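PDB 3IUS: uncharacterized conserved protein from Ruegeria pomeroyi DSS-3, which is of unknown function but probably binds NAD(P) through a Rossmann-type domain, as in the NAD-dependent epimerase/dehydratase family of the short-chain dehydrogenase/reductase type. Local coordinates for residues L8-F11 with G12-Y15; A245-F248 with Y249-N252; V255-D258 with R259-E263. All coordinates share one frame; numbering follows the deposited sequence.

Interaction 1: L8-F11 with G12-Y15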
loop_
_atom_site.group_PDB
_atom_site.type_symbol
_atom_site.label_atom_id
_atom_site.label_comp_id
_atom_site.label_asym_id
_atom_site.label_seq_id
_atom_site.Cartn_x
_atom_site.Cartn_y
_atom_site.Cartn_z
ATOM N N LEU A 8 -9.311 -14.936 -7.432
ATOM C CA LEU A 8 -8.912 -13.546 -7.327
ATOM C C LEU A 8 -8.105 -13.107 -8.544
ATOM O O LEU A 8 -7.113 -13.741 -8.903
ATOM C CB LEU A 8 -8.076 -13.336 -6.061
ATOM C CG LEU A 8 -7.363 -11.988 -5.916
ATOM C CD1 LEU A 8 -8.339 -10.899 -5.517
ATOM C CD2 LEU A 8 -6.230 -12.090 -4.901
ATOM N N LEU A 9 -8.539 -12.018 -9.170
ATOM C CA LEU A 9 -7.772 -11.373 -10.228
ATOM C C LEU A 9 -7.088 -10.129 -9.661
ATOM O O LEU A 9 -7.739 -9.224 -9.141
ATOM C CB LEU A 9 -8.671 -11.014 -11.411
ATOM C CG LEU A 9 -8.049 -10.249 -12.587
ATOM C CD1 LEU A 9 -6.773 -10.925 -13.078
ATOM C CD2 LEU A 9 -9.055 -10.105 -13.713
ATOM N N SER A 10 -5.764 -10.100 -9.757
ATOM C CA SER A 10 -4.969 -9.066 -9.122
ATOM C C SER A 10 -4.241 -8.256 -10.195
ATOM O O SER A 10 -3.316 -8.757 -10.839
ATOM C CB SER A 10 -3.973 -9.732 -8.165
ATOM O OG SER A 10 -3.016 -8.828 -7.651
ATOM N N PHE A 11 -4.679 -7.016 -10.405
ATOM C CA PHE A 11 -4.074 -6.141 -11.409
ATOM C C PHE A 11 -2.840 -5.473 -10.831
ATOM O O PHE A 11 -2.903 -4.845 -9.770
ATOM C CB PHE A 11 -5.063 -5.064 -11.866
ATOM C CG PHE A 11 -6.239 -5.599 -12.623
ATOM C CD1 PHE A 11 -6.182 -5.755 -14.001
ATOM C CD2 PHE A 11 -7.406 -5.936 -11.961
ATOM C CE1 PHE A 11 -7.271 -6.244 -14.702
ATOM C CE2 PHE A 11 -8.495 -6.425 -12.652
ATOM C CZ PHE A 11 -8.426 -6.585 -14.023
ATOM N N GLY A 12 -1.722 -5.584 -11.535
ATOM C CA GLY A 12 -0.471 -5.058 -11.026
ATOM C C GLY A 12 -0.052 -5.849 -9.806
ATOM O O GLY A 12 0.196 -5.291 -8.737
ATOM N N HIS A 13 0.010 -7.166 -9.976
ATOM C CA HIS A 13 0.374 -8.091 -8.910
ATOM C C HIS A 13 1.837 -7.911 -8.518
ATOM O O HIS A 13 2.708 -8.634 -8.999
ATOM C CB HIS A 13 0.153 -9.520 -9.390
ATOM C CG HIS A 13 0.160 -10.540 -8.295
ATOM N ND1 HIS A 13 -0.938 -10.785 -7.498
ATOM C CD2 HIS A 13 1.123 -11.399 -7.882
ATOM C CE1 HIS A 13 -0.648 -11.740 -6.633
ATOM N NE2 HIS A 13 0.596 -12.131 -6.845
ATOM N N GLY A 14 2.099 -6.951 -7.636
ATOM C CA GLY A 14 3.461 -6.624 -7.252
ATOM C C GLY A 14 3.810 -7.015 -5.828
ATOM O O GLY A 14 3.306 -8.003 -5.302
ATOM N N TYR A 15 4.676 -6.221 -5.210
ATOM C CA TYR A 15 5.211 -6.512 -3.885
ATOM C C TYR A 15 4.140 -6.914 -2.870
ATOM O O TYR A 15 4.228 -7.979 -2.257
ATOM C CB TYR A 15 6.022 -5.315 -3.374
ATOM C CG TYR A 15 6.728 -5.572 -2.063
ATOM C CD1 TYR A 15 7.894 -6.330 -2.014
ATOM C CD2 TYR A 15 6.230 -5.057 -0.877
ATOM C CE1 TYR A 15 8.537 -6.573 -0.810
ATOM C CE2 TYR A 15 6.862 -5.293 0.328
ATOM C CZ TYR A 15 8.015 -6.047 0.358
ATOM O OH TYR A 15 8.637 -6.277 1.562
#
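Between S10, near the end of strand 7-11, and H13, in the turn that follows, the backbone folds back enough to bring the two CA atoms to 5.4 Å, with F11 and G12 rounding the corner between them. Across this corner the hydroxyl S10 OG meets H13 ND1 at 2.9 Å. It approaches the imidazole at its edge and in the ring plane. Either group could supply the proton. S10 OG lies trans to its backbone N (chi1 171°), beside the carbonyl carbon, which points it at the histidine, and S10 CB follows it to 3.3 Å from H13 ND1. H13 answers in kind: its CG is opposite its backbone N (chi1 -165°), which brings the ND1 edge of the ring up to the S10 hydroxyl. Its second nitrogen, NE2, is hydrogen-bonded to the hydroxyls of S21 and S47, so this buried imidazole is held at both nitrogens, which probably fixes its rotation. The succession of strand, glycine-bearing turn and helix 15-24 is that of the first beta-alpha unit of a Rossmann fold. G12 and G14 fit the GxGxxA pattern, consistent with a dinucleotide-binding loop; a formic acid molecule, probably from the crystallisation liquor, lies close to G12. H13 is also the middle residue of an inverse gamma turn. G12 takes a positive phi (67°), and a side chain there would collide with F11 O. With an alanine in place of H13, the S10 hydroxyl would probably be left without its imidazole mate, and S21 and S47 would lose their common partner. F11 takes a different course: its ring heads off to pack on I69, P59 and T71.

Interaction 2: A245-F248 with Y249-N252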
loop_
_atom_site.group_PDB
_atom_site.type_symbol
_atom_site.label_atom_id
_atom_site.label_comp_id
_atom_site.label_asym_id
_atom_site.label_seq_id
_atom_site.Cartn_x
_atom_site.Cartn_y
_atom_site.Cartn_z
ATOM N N ALA A 245 11.275 14.776 -4.227
ATOM C CA ALA A 245 11.732 14.495 -2.874
ATOM C C ALA A 245 11.153 15.508 -1.892
ATOM O O ALA A 245 10.720 15.152 -0.794
ATOM C CB ALA A 245 13.261 14.500 -2.816
ATOM N N ARG A 246 11.140 16.773 -2.299
ATOM C CA ARG A 246 10.638 17.846 -1.454
ATOM C C ARG A 246 9.142 17.696 -1.195
ATOM O O ARG A 246 8.654 18.042 -0.121
ATOM C CB ARG A 246 10.916 19.205 -2.102
ATOM C CG ARG A 246 10.206 20.375 -1.443
ATOM C CD ARG A 246 10.524 21.679 -2.155
ATOM N NE ARG A 246 11.966 21.895 -2.247
ATOM C CZ ARG A 246 12.690 22.510 -1.317
ATOM N NH1 ARG A 246 12.102 22.978 -0.222
ATOM N NH2 ARG A 246 13.999 22.659 -1.482
ATOM N N SER A 247 8.424 17.171 -2.183
ATOM C CA SER A 247 6.972 17.057 -2.100
ATOM C C SER A 247 6.530 16.140 -0.961
ATOM O O SER A 247 5.401 16.240 -0.474
ATOM C CB SER A 247 6.393 16.562 -3.428
ATOM O OG SER A 247 4.982 16.702 -3.454
ATOM N N PHE A 248 7.418 15.246 -0.539
ATOM C CA PHE A 248 7.079 14.308 0.530
ATOM C C PHE A 248 7.149 14.956 1.908
ATOM O O PHE A 248 6.579 14.447 2.874
ATOM C CB PHE A 248 7.975 13.071 0.476
ATOM C CG PHE A 248 7.746 12.215 -0.733
ATOM C CD1 PHE A 248 6.480 11.724 -1.018
ATOM C CD2 PHE A 248 8.791 11.899 -1.583
ATOM C CE1 PHE A 248 6.259 10.936 -2.132
ATOM C CE2 PHE A 248 8.578 11.108 -2.698
ATOM C CZ PHE A 248 7.311 10.626 -2.972
ATOM N N TYR A 249 7.846 16.082 1.988
ATOM C CA TYR A 249 7.984 16.814 3.236
ATOM C C TYR A 249 7.075 18.037 3.257
ATOM O O TYR A 249 7.262 18.942 4.070
ATOM C CB TYR A 249 9.443 17.237 3.443
ATOM C CG TYR A 249 10.373 16.099 3.796
ATOM C CD1 TYR A 249 10.638 15.774 5.122
ATOM C CD2 TYR A 249 10.989 15.345 2.804
ATOM C CE1 TYR A 249 11.489 14.732 5.450
ATOM C CE2 TYR A 249 11.844 14.301 3.124
ATOM C CZ TYR A 249 12.087 13.998 4.447
ATOM O OH TYR A 249 12.935 12.963 4.765
ATOM N N SER A 250 6.089 18.060 2.365
ATOM C CA SER A 250 5.198 19.210 2.247
ATOM C C SER A 250 3.837 18.945 2.878
ATOM O O SER A 250 2.984 19.825 2.908
ATOM C CB SER A 250 5.009 19.602 0.779
ATOM O OG SER A 250 4.277 18.607 0.083
ATOM N N GLU A 251 3.640 17.729 3.371
ATOM C CA GLU A 251 2.390 17.362 4.024
ATOM C C GLU A 251 2.706 16.595 5.294
ATOM O O GLU A 251 3.531 15.687 5.284
ATOM C CB GLU A 251 1.539 16.476 3.112
ATOM C CG GLU A 251 1.013 17.162 1.872
ATOM C CD GLU A 251 0.130 16.253 1.041
ATOM O OE1 GLU A 251 0.351 15.023 1.058
ATOM O OE2 GLU A 251 -0.788 16.769 0.369
ATOM N N ASN A 252 2.034 16.944 6.383
ATOM C CA ASN A 252 2.255 16.257 7.643
ATOM C C ASN A 252 0.933 15.927 8.323
ATOM O O ASN A 252 0.133 16.817 8.564
ATOM C CB ASN A 252 3.122 17.114 8.559
ATOM C CG ASN A 252 3.681 16.335 9.724
ATOM O OD1 ASN A 252 4.051 15.168 9.586
ATOM N ND2 ASN A 252 3.731 16.969 10.884
HETATM O O HOH W 1 4.185 14.189 2.639
#
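The contact of A245-F248 with Y249-N252 is a local one at the surface, where the chain leaves helix 243-247 and turns toward strand 254-255. Two successive carbonyls receive the residues that follow. R246 O accepts the amide Y249 N at 3.0 Å, the donor standing above the carbonyl plane instead of on a lone pair. S247 O is gripped twice by S250: strongly by the hydroxyl OG, at 2.7 Å, and weakly by the amide N, at 3.4 Å. The hydroxyl reaches it because S250 OG sits between its own backbone N and carbonyl carbon (chi1 68°), a placement that directs it back to the S247 carbonyl. The OG too comes from above the carbonyl plane, 35° out of it.

Y249 lies alongside the last part of the helix. Its CG is opposite the carbonyl carbon, and the ring leans back so that CD2 meets A245 O at 3.6 Å, the oxygen at the ring edge and in plane. The tyrosine ring also meets F180 edge-to-face, while the Y249 carbonyl takes a hydrogen bond from K175. F248 adds a looser apolar contact, its CB 4.4 Å from Y249 CD2. Further on, a water donates to E251 O at 3.1 Å; it also lies near F248 O, though that spacing is so short that the second bond is doubtful. The carboxylate of E251 is held by T124, whereas its buried amide N has no partner in the model. Residues S247 to S250 form a type I beta turn, reinforced by a serine hydroxyl that returns to the carbonyl opening the turn, and with it the backbone makes its exit from the helix.

Interaction 3: V255-D258 with R259-E263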
loop_
_atom_site.group_PDB
_atom_site.type_symbol
_atom_site.label_atom_id
_atom_site.label_comp_id
_atom_site.label_asym_id
_atom_site.label_seq_id
_atom_site.Cartn_x
_atom_site.Cartn_y
_atom_site.Cartn_z
ATOM N N VAL A 255 -2.242 9.309 11.077
ATOM C CA VAL A 255 -3.400 8.589 10.560
ATOM C C VAL A 255 -3.889 7.537 11.543
ATOM O O VAL A 255 -3.113 6.691 11.989
ATOM C CB VAL A 255 -3.071 7.903 9.211
ATOM C CG1 VAL A 255 -4.320 7.250 8.628
ATOM C CG2 VAL A 255 -2.460 8.916 8.229
ATOM N N ARG A 256 -5.187 7.582 11.851
ATOM C CA ARG A 256 -5.828 6.612 12.737
ATOM C C ARG A 256 -6.052 5.289 12.007
ATOM O O ARG A 256 -6.395 5.275 10.825
ATOM C CB ARG A 256 -7.188 7.133 13.237
ATOM C CG ARG A 256 -7.157 8.394 14.094
ATOM C CD ARG A 256 -6.515 8.164 15.464
ATOM N NE ARG A 256 -6.609 9.363 16.300
ATOM C CZ ARG A 256 -5.858 9.597 17.376
ATOM N NH1 ARG A 256 -4.955 8.712 17.763
ATOM N NH2 ARG A 256 -6.021 10.717 18.072
ATOM N N ASN A 257 -5.866 4.186 12.719
ATOM C CA ASN A 257 -6.044 2.848 12.159
ATOM C C ASN A 257 -7.056 2.034 12.964
ATOM O O ASN A 257 -6.957 0.811 13.038
ATOM C CB ASN A 257 -4.700 2.105 12.113
ATOM C CG ASN A 257 -4.097 1.905 13.494
ATOM O OD1 ASN A 257 -4.747 2.162 14.507
ATOM N ND2 ASN A 257 -2.833 1.466 13.539
ATOM N N ASP A 258 -8.030 2.719 13.556
ATOM C CA ASP A 258 -9.016 2.077 14.430
ATOM C C ASP A 258 -9.958 1.140 13.681
ATOM O O ASP A 258 -10.302 0.061 14.175
ATOM C CB ASP A 258 -9.839 3.141 15.179
ATOM C CG ASP A 258 -8.967 4.140 15.925
ATOM O OD1 ASP A 258 -8.039 3.708 16.632
ATOM O OD2 ASP A 258 -9.218 5.353 15.812
ATOM N N ARG A 259 -10.362 1.553 12.487
ATOM C CA ARG A 259 -11.340 0.813 11.702
ATOM C C ARG A 259 -10.907 -0.628 11.407
ATOM O O ARG A 259 -11.695 -1.562 11.537
ATOM C CB ARG A 259 -11.634 1.566 10.405
ATOM C CG ARG A 259 -13.061 1.414 9.921
ATOM C CD ARG A 259 -13.535 2.657 9.190
ATOM N NE ARG A 259 -13.250 3.872 9.946
ATOM C CZ ARG A 259 -13.964 4.990 9.871
ATOM N NH1 ARG A 259 -13.619 6.045 10.598
ATOM N NH2 ARG A 259 -15.030 5.051 9.082
ATOM N N ILE A 260 -9.649 -0.810 11.007
ATOM C CA ILE A 260 -9.188 -2.156 10.673
ATOM C C ILE A 260 -9.172 -3.041 11.918
ATOM O O ILE A 260 -9.354 -4.254 11.829
ATOM C CB ILE A 260 -7.793 -2.161 10.001
ATOM C CG1 ILE A 260 -6.774 -1.477 10.903
ATOM C CG2 ILE A 260 -7.863 -1.519 8.604
ATOM C CD1 ILE A 260 -5.333 -1.530 10.386
ATOM N N LYS A 261 -8.965 -2.427 13.079
ATOM C CA LYS A 261 -8.916 -3.172 14.331
ATOM C C LYS A 261 -10.332 -3.519 14.792
ATOM O O LYS A 261 -10.646 -4.679 15.035
ATOM C CB LYS A 261 -8.197 -2.361 15.408
ATOM C CG LYS A 261 -6.710 -2.128 15.139
ATOM C CD LYS A 261 -6.153 -1.146 16.149
ATOM C CE LYS A 261 -4.673 -0.820 15.917
ATOM N NZ LYS A 261 -4.301 0.361 16.739
ATOM N N GLU A 262 -11.179 -2.503 14.888
ATOM C CA GLU A 262 -12.510 -2.653 15.473
ATOM C C GLU A 262 -13.520 -3.317 14.552
ATOM O O GLU A 262 -14.412 -4.036 15.012
ATOM C CB GLU A 262 -13.040 -1.287 15.920
ATOM C CG GLU A 262 -12.285 -0.688 17.094
ATOM C CD GLU A 262 -12.695 0.748 17.373
ATOM O OE1 GLU A 262 -13.907 1.037 17.352
ATOM O OE2 GLU A 262 -11.804 1.587 17.600
ATOM N N GLU A 263 -13.397 -3.068 13.253
ATOM C CA GLU A 263 -14.359 -3.605 12.300
ATOM C C GLU A 263 -13.881 -4.919 11.691
ATOM O O GLU A 263 -14.670 -5.840 11.518
ATOM C CB GLU A 263 -14.680 -2.579 11.207
ATOM C CG GLU A 263 -15.300 -1.290 11.737
ATOM C CD GLU A 263 -15.795 -0.366 10.635
ATOM O OE1 GLU A 263 -15.722 -0.746 9.447
ATOM O OE2 GLU A 263 -16.260 0.751 10.958
HETATM O O HOH W 2 -6.446 2.027 17.663
#
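Of the flat groups in this contact, the carboxamide of N257 is met on its oxygen side by the ammonium of K261, and the carboxylates of D258 and E262 lie side by side, pointing the same way with their planes 35° apart. K261 NZ donates to N257 OD1 at 2.9 Å, tilted 33° from the amide plane. The other end of the amide is held too, ND2 giving hydrogen bonds to D210 and to the carbonyl of C208. K261 NZ also forms a salt bridge with D210, so one aspartate ties down both partners and probably fixes the rotation of the amide. N257 CG lies between its backbone N and carbonyl carbon (chi1 62°), which turns the amide toward the lysine. The lysine chain, extended beyond CG, runs past N257 O on its way there. Packing is tight at N257 O, with I260 CG1 only 3.1 Å away.

The first helical turn closes on D258 O. E262 N donates a nearly straight hydrogen bond to D258 O at 2.8 Å. K261 N adds a weak one to D258 O at 3.0 Å. At this turn D258 OD1 and E262 OE2 stand 4.4 Å apart, an approach of like charges that would tend to raise the proton affinity of one or the other. A water accepts from K261 NZ at 2.9 Å and lies near D258 OD1, at a spacing so short that this second bond is doubtful.

This short helix, 258-262, follows strand 254-255 after a short loop. That strand pairs with strand 114-115, and R259 forms a salt bridge with E117 just beyond the partner strand. R259, I260 and E263 also pack against Y205 of strand 204-207 in the large parallel sheet.

Followed from the N terminus, the three contacts come in series; none nests in another or crosses it, and each joins residues that are continuous in the chain. Interaction 1 turns the first strand of the large parallel sheet toward helix 15-24. More than two hundred residues later interaction 2 leaves helix 243-247, on the opposite side of the chain's centre, with its centre about 28 Å from that of interaction 1. Strand 254-255 then leads into interaction 3, where helix 258-262 starts, about 25 Å from interaction 2 between centres. The last two lie at the two ends of strand 254-255, which pairs with strand 114-115, and interaction 3 brings the chain back against strand 204-207 of the sheet that interaction 1 begins.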